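Local coordinates for putative cell adhesion protein (Bacteroides eggerthii, PDB 4GPV) that is probably a FimA-type fimbrial subunit that assembles into pili on the bacterial surface and so serves cell adhesion, at residues T20-G25 against N146-V151; N48-F53 against S69-A74; A83-V88 against S134-V139; V89-A94 against K128-M133; L153-A158 against W338-V343. All coordinates share one frame; numbering follows the deposited sequence. Where two conformers were deposited one is given.

Contact 1 (T20-G25 against N146-V151); sequences TIKLKG and NAQVTV
With CG1 set beside its own backbone N (chi1 -44°) and a second turn at chi2 (-73°), Ile21 brings CD1 to lie alongside Val149, 3.8 Å from its CB; the two side chains point the same way. CG2 of Ile21 faces CG2 of Val151 at 4.2 Å, and CD2 of Leu23 comes up to CB of Val151. Together these four residues form the buried face of a parallel strand pair, where Val88 of strand 83-90 packs against both Leu23 and Val151, and Ala86 against Val149. The backbones run in step. Thr20 N donates to Ala147 O, and Thr20 O accepts from Val149 N at 2.8 Å. Lys22 uses its N and O in the same way with Val149 O and Val151 N, and Lys24 N makes the last bond between the two segments, to Val151 O at 3.0 Å. At the Thr20 end a water joins OG1 of Thr20 to O of Ala147, to which it donates at 3.0 Å. On the other face the chains are hydrophilic. CD of Lys24 lies 3.6 Å from the methyl CG2 of Thr150, while its folded chain returns NZ to Gly25 O. Apolar branches on one face, hydroxyls and lysine chains on the other: this chemistry implies a sheet with one side turned to the core and one to solvent.

Contact 2 (N48-F53 against S69-A74); sequences NNYLVF and SSNAAA
Tyr50 lays its ring beside the loop 69-72, its CE1 3.3 Å from Ser69 O and its hydroxyl reaching the side chain of Asn71. CG of the tyrosine sits between its backbone N and carbonyl carbon (chi1 60°), which points the ring at the loop. The ring and the Asn71 amide stand 89° apart, and Tyr50 OH donates to Asn71 OD1 at 2.7 Å, tilted 19° from the carbonyl plane. The same OD1 accepts from Ala73 N at 3.1 Å, so two donors grip one oxygen. CB of Ala74 meets the ring at its edge, 3.4 Å from Tyr50 OH. With an alanine at Asn71, the buried Tyr50 hydroxyl and the Ala73 N-H would probably lose their shared acceptor, leaving the turn freer to shift. At the outer end, Ser70 OG donates to Asn48 O at 2.7 Å from above the carbonyl plane, and a water links this hydroxyl to Asn48 OD1. The amide nitrogen of Asn48 turns to Thr129 O instead. Leu23 and Ala90 also pack against Tyr50. The arrangement is an Asx turn at Asn71, following an inverse gamma turn centred on Ser70, and it leads the chain into strand 73-76, which pairs with strand 18-24 in the mixed sheet.

Contact 3 (A83-V88 against S134-V139); sequences AKKAYV and SGESEV
OE2 of Glu136 is held from two directions: Lys85 NZ donates to it at 2.8 Å in a salt bridge, and a water, which also donates to Tyr87 OH, donates a second hydrogen bond to it. The lysine takes the anti lone pair, on the side away from OE1. It gets there by bending at chi2 and chi3, which folds the chain across toward strand 133-138. Glu136 runs alongside Tyr87, pointing the same way, with CB of Glu136 3.7 Å from CD2 of Tyr87 in an off-centre CH-pi contact; ring and carboxylate planes are 49° apart. The Tyr87 hydroxyl is further bound to Glu106. A methionine in place of Lys85 would probably leave the Glu136 carboxylate without its charged mate and freer to swing off the ring. The strands pair antiparallel. Ala86 and Ser137 form a hydrogen-bonded pair, joined from Ala86 N to Ser137 O at 2.8 Å and back again, and Val88 pairs likewise with Gly135. Lys84 and Lys85 both face Phe55 of strand 50-56, a classic beta bulge. At the bulge Val139 N donates to Lys84 O at 2.9 Å from well above the carbonyl plane. On the face opposite the salt bridge, CG2 of Val139 packs 3.9 Å from CB of Ala86, while its CG1 turns to CB of Ala83.

Contact 4 (V89-A94 against K128-M133); sequences VANTGA and KTNLWM
Strand 83-90 ends here, and the loop 128-132 closes over its last residues just before strand 133-138 begins. Ala90 and Met133 (a selenomethionine) make the final antiparallel hydrogen-bonded pair: Ala90 N donates to Met133 O at 2.8 Å, whereas the return bond from Met133 N is weak. Beyond the pair Asn91 turns with positive phi, and two amides slide past each other in opposite directions, their planes 47° apart. ND2 of Asn91 donates to Leu131 O at 2.9 Å from above that carbonyl's plane. In answer ND2 of Asn130 donates to the backbone O of Asn91 at 3.0 Å, in that carbonyl's plane, its side chain led there by a chi1 of -168°. CE of Met133 rests 3.5 Å from ND2 of Asn91. The methyl CG2 of Thr92 sits over one face of the Trp132 indole, 3.6 Å from the centroid of its five-membered ring, a CH-pi contact 14° off the ring normal, the two side chains crossing at about a right angle. Asn91 OD1 accepts from Asn48 N, and Asn130 OD1 from Asn48 ND2. With both ends of each amide engaged, the asparagines are fixed in rotation, and side-chain bonds take over the joining of the two chains where the backbone ladder stops.

Contact 5 (L153-A158 against W338-V343); sequences LSFVAA and WVTQPV
Phe155 and Trp338 stack face to face, packing strand 146-169 against the C-terminal strand 329-343; both belong to the mixed sheet of this FimA-like protein but are not hydrogen-bonded neighbours here. Here the packing is tight. The phenyl and the six-membered ring of the indole have centroids 3.9 Å apart and planes inclined by 26°, with CD2 of Phe155 lying over the indole toward its rim. The other phenyl face takes the methyl CG2 of Thr340, 3.5 Å from the centroid and almost straight above it, so the ring is sandwiched. Thr340 holds OG1 between its backbone N and carbonyl carbon (chi1 61°), which turns the methyl to the ring and leaves the hydroxyl to donate to Leu153 O at 2.7 Å. Leu131 and Met133 also pack on Phe155, while the indole NE1 bonds to Glu43. The contact is looser toward its ends. CD1 of Leu153 comes no nearer than 4.4 Å to CG of Pro342. Beside the stack no backbone bond crosses directly; a water accepts from Phe155 N and donates to Trp338 O at 2.7 Å. At the edge of the indole, near its plane, O of Ala157 lies 3.4 Å from CZ3 of Trp338.

How the contacts relate
From the N terminus, strand 18-24 waits until residues 146-151 come back beside it, so contact 1 closes a long loop in which contacts 2, 3 and 4 are nested. Contact 2 shuts a short loop first. Contact 3 then opens at strand 83-90, and contact 4, using the end of that strand, nests inside it. Contact 5 follows in series after contact 1, bringing the C-terminal strand 329-343 against strand 146-169. None of the loops cross. Leu23 bonds to Ala72 between contacts 1 and 2, the backbone O of Asn49 to N of Asn91 between 2 and 4, and Ser134 to Ser154 between 3 and 5, so one mixed sheet links all five.

Contact 1 (T20-G25 against N146-V151)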
# COMPACT_ATOMS: atom_id res chain seq x y z
N THR A 20 26.66 -3.33 14.93
CA THR A 20 26.41 -4.30 13.86
C THR A 20 24.90 -4.36 13.72
O THR A 20 24.21 -4.67 14.69
CB THR A 20 27.06 -5.66 14.18
OG1 THR A 20 28.46 -5.47 14.37
CG2 THR A 20 26.83 -6.69 13.07
N ILE A 21 24.39 -3.98 12.53
CA ILE A 21 22.96 -3.95 12.27
C ILE A 21 22.63 -5.13 11.39
O ILE A 21 23.32 -5.37 10.40
CB ILE A 21 22.48 -2.61 11.62
CG1 ILE A 21 23.11 -1.35 12.29
CG2 ILE A 21 20.92 -2.54 11.52
CD1 ILE A 21 22.59 -0.93 13.72
N LYS A 22 21.63 -5.91 11.80
CA LYS A 22 21.12 -7.06 11.06
C LYS A 22 19.67 -6.77 10.67
O LYS A 22 18.88 -6.35 11.52
CB LYS A 22 21.19 -8.36 11.88
CG LYS A 22 22.58 -8.96 12.06
CD LYS A 22 22.46 -10.26 12.85
CE LYS A 22 23.78 -10.97 13.07
NZ LYS A 22 23.59 -12.26 13.80
N LEU A 23 19.34 -6.95 9.40
CA LEU A 23 17.97 -6.73 8.93
C LEU A 23 17.27 -8.05 8.74
O LEU A 23 17.87 -9.00 8.24
CB LEU A 23 17.91 -5.91 7.64
CG LEU A 23 18.72 -4.61 7.62
CD1 LEU A 23 18.65 -3.96 6.26
CD2 LEU A 23 18.27 -3.64 8.73
N LYS A 24 16.00 -8.13 9.15
CA LYS A 24 15.25 -9.38 8.99
C LYS A 24 13.80 -9.05 8.74
O LYS A 24 13.43 -7.87 8.80
CB LYS A 24 15.42 -10.31 10.21
CG LYS A 24 14.72 -9.86 11.48
CD LYS A 24 14.80 -10.92 12.60
CE LYS A 24 13.68 -11.94 12.60
NZ LYS A 24 12.37 -11.34 12.99
N GLY A 25 13.00 -10.07 8.46
CA GLY A 25 11.59 -9.88 8.19
C GLY A 25 10.76 -9.75 9.44
O GLY A 25 11.30 -9.73 10.55
N ASN A 146 30.46 -2.12 22.08
CA ASN A 146 29.99 -2.91 20.96
C ASN A 146 28.53 -3.25 21.12
O ASN A 146 28.10 -3.61 22.22
CB ASN A 146 30.79 -4.20 20.82
CG ASN A 146 32.27 -3.96 20.85
OD1 ASN A 146 32.90 -3.98 21.91
ND2 ASN A 146 32.82 -3.64 19.69
N ALA A 147 27.78 -3.12 20.05
CA ALA A 147 26.36 -3.43 20.09
C ALA A 147 25.93 -4.22 18.86
O ALA A 147 26.37 -3.94 17.74
CB ALA A 147 25.53 -2.16 20.21
N GLN A 148 25.07 -5.22 19.09
CA GLN A 148 24.45 -6.03 18.05
C GLN A 148 22.99 -5.60 17.99
O GLN A 148 22.31 -5.62 19.01
CB GLN A 148 24.62 -7.53 18.36
CG GLN A 148 24.01 -8.49 17.33
CD GLN A 148 24.64 -8.40 15.95
OE1 GLN A 148 23.98 -8.02 14.98
NE2 GLN A 148 25.91 -8.76 15.84
N VAL A 149 22.52 -5.12 16.82
CA VAL A 149 21.13 -4.63 16.71
C VAL A 149 20.43 -5.39 15.59
O VAL A 149 20.95 -5.40 14.48
CB VAL A 149 21.07 -3.09 16.47
CG1 VAL A 149 19.63 -2.58 16.39
CG2 VAL A 149 21.86 -2.31 17.52
N THR A 150 19.28 -6.01 15.87
CA THR A 150 18.47 -6.69 14.86
C THR A 150 17.21 -5.84 14.65
O THR A 150 16.53 -5.48 15.62
CB THR A 150 18.14 -8.15 15.28
OG1 THR A 150 19.34 -8.89 15.39
CG2 THR A 150 17.26 -8.85 14.28
N VAL A 151 16.92 -5.50 13.39
CA VAL A 151 15.75 -4.69 13.07
C VAL A 151 14.84 -5.48 12.15
O VAL A 151 15.27 -5.88 11.06
CB VAL A 151 16.16 -3.34 12.41
CG1 VAL A 151 14.94 -2.50 12.07
CG2 VAL A 151 17.12 -2.55 13.30
O HOH W 1 29.21 -4.73 17.04

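Contact 2 (N48-F53 against S69-A74)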
# COMPACT_ATOMS: atom_id res chain seq x y z
N ASN A 48 16.83 -3.25 -2.03
CA ASN A 48 17.71 -2.64 -3.02
C ASN A 48 18.75 -1.74 -2.35
O ASN A 48 19.90 -1.64 -2.82
CB ASN A 48 16.90 -1.84 -4.02
CG ASN A 48 16.04 -2.75 -4.83
OD1 ASN A 48 16.54 -3.73 -5.42
ND2 ASN A 48 14.75 -2.48 -4.86
N ASN A 49 18.32 -1.05 -1.28
CA ASN A 49 19.12 -0.11 -0.51
C ASN A 49 18.39 0.20 0.78
O ASN A 49 17.20 -0.14 0.93
CB ASN A 49 19.34 1.18 -1.31
CG ASN A 49 18.05 1.79 -1.78
OD1 ASN A 49 17.24 2.31 -0.97
ND2 ASN A 49 17.80 1.67 -3.09
N TYR A 50 19.10 0.81 1.73
CA TYR A 50 18.43 1.19 2.99
C TYR A 50 19.21 2.31 3.67
O TYR A 50 20.36 2.57 3.32
CB TYR A 50 18.27 -0.03 3.93
CG TYR A 50 19.57 -0.70 4.33
CD1 TYR A 50 20.13 -1.70 3.54
CD2 TYR A 50 20.25 -0.33 5.49
CE1 TYR A 50 21.34 -2.31 3.89
CE2 TYR A 50 21.45 -0.94 5.86
CZ TYR A 50 21.98 -1.94 5.06
OH TYR A 50 23.15 -2.57 5.40
N LEU A 51 18.57 2.95 4.63
CA LEU A 51 19.17 3.98 5.47
C LEU A 51 19.06 3.54 6.92
O LEU A 51 18.02 3.03 7.33
CB LEU A 51 18.50 5.37 5.30
CG LEU A 51 18.44 5.96 3.87
CD1 LEU A 51 17.48 7.16 3.81
CD2 LEU A 51 19.82 6.39 3.41
N VAL A 52 20.10 3.79 7.71
CA VAL A 52 20.08 3.51 9.15
C VAL A 52 20.30 4.85 9.88
O VAL A 52 21.29 5.55 9.62
CB VAL A 52 21.11 2.44 9.65
CG1 VAL A 52 20.95 2.15 11.15
CG2 VAL A 52 21.04 1.15 8.84
N PHE A 53 19.36 5.20 10.76
CA PHE A 53 19.44 6.40 11.58
C PHE A 53 19.66 5.98 13.02
O PHE A 53 18.95 5.10 13.52
CB PHE A 53 18.16 7.25 11.48
CG PHE A 53 17.74 7.59 10.07
CD1 PHE A 53 17.03 6.67 9.30
CD2 PHE A 53 18.02 8.84 9.53
CE1 PHE A 53 16.65 6.98 7.99
CE2 PHE A 53 17.65 9.15 8.21
CZ PHE A 53 16.97 8.21 7.45
N SER A 69 23.54 -0.66 0.80
CA SER A 69 23.22 -1.18 -0.54
C SER A 69 22.30 -2.41 -0.40
O SER A 69 21.50 -2.48 0.55
CB SER A 69 24.51 -1.50 -1.30
OG SER A 69 25.36 -2.34 -0.54
N SER A 70 22.37 -3.35 -1.35
CA SER A 70 21.50 -4.53 -1.39
C SER A 70 22.06 -5.64 -0.52
O SER A 70 22.74 -6.54 -1.02
CB SER A 70 21.33 -5.02 -2.83
OG SER A 70 20.97 -3.98 -3.74
N ASN A 71 21.80 -5.55 0.79
CA ASN A 71 22.27 -6.50 1.80
C ASN A 71 21.40 -6.39 3.07
O ASN A 71 20.50 -5.55 3.13
CB ASN A 71 23.77 -6.31 2.12
CG ASN A 71 24.09 -5.00 2.81
OD1 ASN A 71 23.73 -4.77 3.96
ND2 ASN A 71 24.79 -4.11 2.11
N ALA A 72 21.69 -7.23 4.08
CA ALA A 72 20.91 -7.25 5.32
C ALA A 72 21.82 -7.13 6.56
O ALA A 72 21.42 -7.54 7.65
CB ALA A 72 20.08 -8.52 5.39
N ALA A 73 23.05 -6.59 6.38
CA ALA A 73 24.02 -6.41 7.47
C ALA A 73 24.90 -5.17 7.25
O ALA A 73 25.44 -5.00 6.18
CB ALA A 73 24.89 -7.65 7.63
N ALA A 74 25.01 -4.30 8.27
CA ALA A 74 25.86 -3.10 8.22
C ALA A 74 26.76 -3.02 9.46
O ALA A 74 26.31 -3.38 10.55
CB ALA A 74 25.00 -1.85 8.13
O HOH W 2 18.98 -5.12 -5.58

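Contact 3 (A83-V88 against S134-V139)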
# COMPACT_ATOMS: atom_id res chain seq x y z
N ALA A 83 24.28 6.11 21.42
CA ALA A 83 23.15 5.64 20.60
C ALA A 83 22.17 4.83 21.45
O ALA A 83 22.60 3.93 22.18
CB ALA A 83 23.65 4.80 19.42
N LYS A 84 20.86 5.14 21.34
CA LYS A 84 19.79 4.46 22.08
C LYS A 84 18.75 3.79 21.17
O LYS A 84 18.11 2.82 21.60
CB LYS A 84 19.05 5.46 22.98
CG LYS A 84 19.92 5.99 24.13
CD LYS A 84 20.26 4.94 25.20
CE LYS A 84 19.08 4.50 26.03
NZ LYS A 84 19.43 3.38 26.94
N LYS A 85 18.55 4.33 19.96
CA LYS A 85 17.55 3.82 19.02
C LYS A 85 18.10 3.77 17.63
O LYS A 85 18.80 4.69 17.22
CB LYS A 85 16.31 4.73 19.02
CG LYS A 85 15.35 4.56 20.19
CD LYS A 85 14.42 3.35 20.04
CE LYS A 85 13.26 3.55 19.11
NZ LYS A 85 12.50 2.29 18.94
N ALA A 86 17.74 2.70 16.89
CA ALA A 86 18.10 2.54 15.48
C ALA A 86 16.83 2.43 14.67
O ALA A 86 15.92 1.68 15.06
CB ALA A 86 18.98 1.30 15.29
N TYR A 87 16.68 3.27 13.63
CA TYR A 87 15.57 3.22 12.70
C TYR A 87 16.12 2.87 11.35
O TYR A 87 17.21 3.35 10.97
CB TYR A 87 14.88 4.58 12.64
CG TYR A 87 14.13 4.98 13.89
CD1 TYR A 87 14.79 5.58 14.96
CD2 TYR A 87 12.75 4.90 13.95
CE1 TYR A 87 14.09 5.97 16.11
CE2 TYR A 87 12.04 5.32 15.07
CZ TYR A 87 12.72 5.86 16.15
OH TYR A 87 12.01 6.28 17.25
N VAL A 88 15.38 2.02 10.63
CA VAL A 88 15.82 1.58 9.29
C VAL A 88 14.67 1.81 8.30
O VAL A 88 13.53 1.44 8.58
CB VAL A 88 16.28 0.08 9.26
CG1 VAL A 88 16.64 -0.37 7.84
CG2 VAL A 88 17.46 -0.16 10.21
N SER A 134 10.14 -0.52 6.70
CA SER A 134 10.74 0.23 7.78
C SER A 134 10.67 -0.58 9.07
O SER A 134 9.87 -1.50 9.21
CB SER A 134 10.08 1.60 7.93
OG SER A 134 8.78 1.46 8.48
N GLY A 135 11.52 -0.23 10.00
CA GLY A 135 11.56 -0.90 11.30
C GLY A 135 12.43 -0.14 12.26
O GLY A 135 13.13 0.79 11.86
N GLU A 136 12.40 -0.53 13.55
CA GLU A 136 13.22 0.19 14.53
C GLU A 136 13.57 -0.74 15.67
O GLU A 136 12.85 -1.70 15.93
CB GLU A 136 12.47 1.44 15.08
CG GLU A 136 11.24 1.11 15.91
CD GLU A 136 10.29 2.26 16.19
OE1 GLU A 136 9.52 2.61 15.28
OE2 GLU A 136 10.29 2.76 17.34
N SER A 137 14.64 -0.41 16.40
CA SER A 137 15.06 -1.23 17.53
C SER A 137 15.79 -0.41 18.55
O SER A 137 16.42 0.60 18.20
CB SER A 137 15.96 -2.36 17.02
OG SER A 137 16.53 -3.12 18.08
N GLU A 138 15.74 -0.87 19.81
CA GLU A 138 16.54 -0.29 20.88
C GLU A 138 18.02 -0.71 20.67
O GLU A 138 18.28 -1.79 20.12
CB GLU A 138 16.03 -0.76 22.26
CG GLU A 138 16.53 0.12 23.40
CD GLU A 138 16.10 -0.23 24.81
OE1 GLU A 138 15.56 -1.34 25.03
OE2 GLU A 138 16.35 0.60 25.72
N VAL A 139 18.95 0.15 21.03
CA VAL A 139 20.40 -0.10 20.96
C VAL A 139 20.88 -0.34 22.39
O VAL A 139 20.64 0.52 23.24
CB VAL A 139 21.15 1.05 20.27
CG1 VAL A 139 22.66 0.82 20.30
CG2 VAL A 139 20.66 1.22 18.83
O HOH W 3 9.50 5.39 17.82

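Contact 4 (V89-A94 against K128-M133)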
# COMPACT_ATOMS: atom_id res chain seq x y z
N VAL A 89 14.99 2.39 7.16
CA VAL A 89 14.05 2.56 6.07
C VAL A 89 14.70 1.93 4.85
O VAL A 89 15.82 2.30 4.52
CB VAL A 89 13.63 4.04 5.81
CG1 VAL A 89 12.66 4.12 4.62
CG2 VAL A 89 12.98 4.67 7.05
N ALA A 90 14.01 1.01 4.19
CA ALA A 90 14.56 0.37 2.99
C ALA A 90 13.84 0.85 1.74
O ALA A 90 12.63 1.14 1.78
CB ALA A 90 14.40 -1.15 3.09
N ASN A 91 14.58 0.90 0.63
CA ASN A 91 14.10 1.08 -0.73
C ASN A 91 13.56 2.46 -1.04
O ASN A 91 12.78 2.60 -1.97
CB ASN A 91 13.08 -0.03 -1.08
CG ASN A 91 13.71 -1.39 -1.12
OD1 ASN A 91 14.92 -1.53 -1.37
ND2 ASN A 91 12.92 -2.45 -0.97
N THR A 92 14.09 3.50 -0.39
CA THR A 92 13.71 4.87 -0.76
C THR A 92 14.86 5.54 -1.57
O THR A 92 14.73 6.70 -1.95
CB THR A 92 13.32 5.73 0.43
OG1 THR A 92 14.45 5.96 1.30
CG2 THR A 92 12.07 5.21 1.17
N GLY A 93 15.94 4.82 -1.80
CA GLY A 93 17.09 5.30 -2.58
C GLY A 93 18.08 6.15 -1.81
O GLY A 93 18.07 6.17 -0.58
N ALA A 94 18.98 6.85 -2.55
CA ALA A 94 20.03 7.68 -1.95
C ALA A 94 19.50 8.67 -0.94
O ALA A 94 18.39 9.20 -1.10
CB ALA A 94 20.81 8.41 -3.03
N LYS A 128 6.65 -4.15 -7.62
CA LYS A 128 6.98 -5.50 -7.16
C LYS A 128 8.47 -5.65 -6.83
O LYS A 128 8.82 -6.42 -5.92
CB LYS A 128 6.60 -6.56 -8.22
CG LYS A 128 6.54 -7.98 -7.67
N THR A 129 9.35 -4.91 -7.53
CA THR A 129 10.79 -4.98 -7.31
C THR A 129 11.31 -3.90 -6.35
O THR A 129 12.52 -3.84 -6.16
CB THR A 129 11.52 -4.87 -8.65
OG1 THR A 129 11.12 -3.65 -9.29
CG2 THR A 129 11.24 -6.07 -9.56
N ASN A 130 10.44 -3.05 -5.78
CA ASN A 130 10.87 -1.98 -4.86
C ASN A 130 9.73 -1.58 -3.98
O ASN A 130 8.90 -0.74 -4.36
CB ASN A 130 11.42 -0.74 -5.63
CG ASN A 130 12.13 0.23 -4.71
OD1 ASN A 130 13.28 0.01 -4.34
ND2 ASN A 130 11.41 1.26 -4.22
N LEU A 131 9.68 -2.19 -2.80
CA LEU A 131 8.64 -1.90 -1.82
C LEU A 131 9.27 -1.24 -0.59
O LEU A 131 10.24 -1.76 -0.05
CB LEU A 131 7.87 -3.19 -1.41
CG LEU A 131 7.02 -3.79 -2.52
CD1 LEU A 131 6.57 -5.20 -2.16
CD2 LEU A 131 5.85 -2.86 -2.87
N TRP A 132 8.72 -0.11 -0.15
CA TRP A 132 9.26 0.56 1.04
C TRP A 132 9.02 -0.32 2.26
O TRP A 132 7.94 -0.89 2.39
CB TRP A 132 8.58 1.92 1.27
CG TRP A 132 8.90 2.98 0.24
CD1 TRP A 132 9.90 2.95 -0.68
CD2 TRP A 132 8.25 4.25 0.11
NE1 TRP A 132 9.88 4.11 -1.43
CE2 TRP A 132 8.89 4.94 -0.95
CE3 TRP A 132 7.18 4.87 0.77
CZ2 TRP A 132 8.49 6.21 -1.38
CZ3 TRP A 132 6.75 6.14 0.33
CH2 TRP A 132 7.41 6.79 -0.73
N MSE A 133 10.03 -0.42 3.14
CA MSE A 133 9.96 -1.17 4.39
C MSE A 133 10.61 -0.36 5.48
O MSE A 133 11.49 0.47 5.19
CB MSE A 133 10.66 -2.53 4.29
CG MSE A 133 9.99 -3.48 3.29
SE MSE A 133 11.03 -5.11 3.09
CE MSE A 133 12.11 -4.64 1.59

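Contact 5 (L153-A158 against W338-V343)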
# COMPACT_ATOMS: atom_id res chain seq x y z
N LEU A 153 11.87 -5.58 9.64
CA LEU A 153 11.25 -4.70 8.66
C LEU A 153 9.84 -5.11 8.31
O LEU A 153 9.57 -6.30 8.17
CB LEU A 153 12.07 -4.67 7.37
CG LEU A 153 13.52 -4.14 7.50
CD1 LEU A 153 14.31 -4.40 6.21
CD2 LEU A 153 13.54 -2.65 7.91
N SER A 154 8.96 -4.11 8.15
CA SER A 154 7.57 -4.35 7.73
C SER A 154 7.26 -3.47 6.54
O SER A 154 7.82 -2.38 6.43
CB SER A 154 6.60 -4.03 8.87
OG SER A 154 6.77 -4.91 9.97
N PHE A 155 6.34 -3.91 5.68
CA PHE A 155 5.95 -3.07 4.53
C PHE A 155 5.25 -1.83 4.99
O PHE A 155 4.42 -1.89 5.90
CB PHE A 155 5.00 -3.83 3.60
CG PHE A 155 5.63 -5.00 2.89
CD1 PHE A 155 6.69 -4.80 2.00
CD2 PHE A 155 5.15 -6.29 3.09
CE1 PHE A 155 7.27 -5.89 1.34
CE2 PHE A 155 5.72 -7.38 2.41
CZ PHE A 155 6.79 -7.17 1.56
N VAL A 156 5.51 -0.71 4.31
CA VAL A 156 4.82 0.55 4.60
C VAL A 156 3.43 0.49 3.95
O VAL A 156 2.49 1.08 4.47
CB VAL A 156 5.67 1.73 4.04
CG1 VAL A 156 4.91 3.06 4.09
CG2 VAL A 156 6.99 1.83 4.81
N ALA A 157 3.35 -0.13 2.77
CA ALA A 157 2.09 -0.25 2.02
C ALA A 157 1.26 -1.48 2.44
O ALA A 157 1.69 -2.34 3.21
CB ALA A 157 2.41 -0.34 0.53
N ALA A 158 0.06 -1.56 1.85
CA ALA A 158 -0.85 -2.69 1.84
C ALA A 158 -0.95 -3.17 0.40
O ALA A 158 -0.68 -2.39 -0.54
CB ALA A 158 -2.23 -2.27 2.37
N TRP A 338 0.70 -9.33 5.61
CA TRP A 338 1.62 -9.26 4.48
C TRP A 338 3.02 -9.24 5.08
O TRP A 338 3.42 -8.26 5.69
CB TRP A 338 1.31 -8.02 3.61
CG TRP A 338 2.03 -7.98 2.29
CD1 TRP A 338 2.43 -9.05 1.54
CD2 TRP A 338 2.24 -6.82 1.49
NE1 TRP A 338 3.02 -8.61 0.37
CE2 TRP A 338 2.89 -7.25 0.30
CE3 TRP A 338 2.05 -5.44 1.69
CZ2 TRP A 338 3.30 -6.35 -0.70
CZ3 TRP A 338 2.47 -4.54 0.71
CH2 TRP A 338 3.06 -5.01 -0.48
N VAL A 339 3.69 -10.39 5.05
CA VAL A 339 4.96 -10.60 5.73
C VAL A 339 6.13 -10.37 4.78
O VAL A 339 6.15 -10.88 3.66
CB VAL A 339 4.96 -12.04 6.32
CG1 VAL A 339 6.34 -12.47 6.82
CG2 VAL A 339 3.93 -12.17 7.43
N THR A 340 7.12 -9.60 5.25
CA THR A 340 8.33 -9.35 4.50
C THR A 340 9.25 -10.55 4.67
O THR A 340 9.41 -11.07 5.78
CB THR A 340 9.08 -8.09 5.03
OG1 THR A 340 9.41 -8.34 6.39
CG2 THR A 340 8.25 -6.82 4.94
N GLN A 341 9.90 -10.94 3.59
CA GLN A 341 10.96 -11.95 3.67
C GLN A 341 12.14 -11.29 2.93
O GLN A 341 12.32 -11.54 1.73
CB GLN A 341 10.49 -13.31 3.09
CG GLN A 341 11.32 -14.48 3.60
CD GLN A 341 10.51 -15.76 3.67
OE1 GLN A 341 10.03 -16.29 2.66
NE2 GLN A 341 10.35 -16.30 4.88
N PRO A 342 12.83 -10.30 3.59
CA PRO A 342 13.89 -9.54 2.90
C PRO A 342 14.99 -10.41 2.31
O PRO A 342 15.48 -11.33 2.97
CB PRO A 342 14.44 -8.63 4.01
CG PRO A 342 13.33 -8.48 4.97
CD PRO A 342 12.72 -9.86 4.99
N VAL A 343 15.33 -10.14 1.04
CA VAL A 343 16.37 -10.86 0.31
C VAL A 343 17.35 -9.84 -0.32
O VAL A 343 17.02 -8.65 -0.46
CB VAL A 343 15.81 -11.88 -0.74
CG1 VAL A 343 15.14 -13.07 -0.05
CG2 VAL A 343 14.86 -11.22 -1.74
O HOH W 4 4.98 -6.29 6.59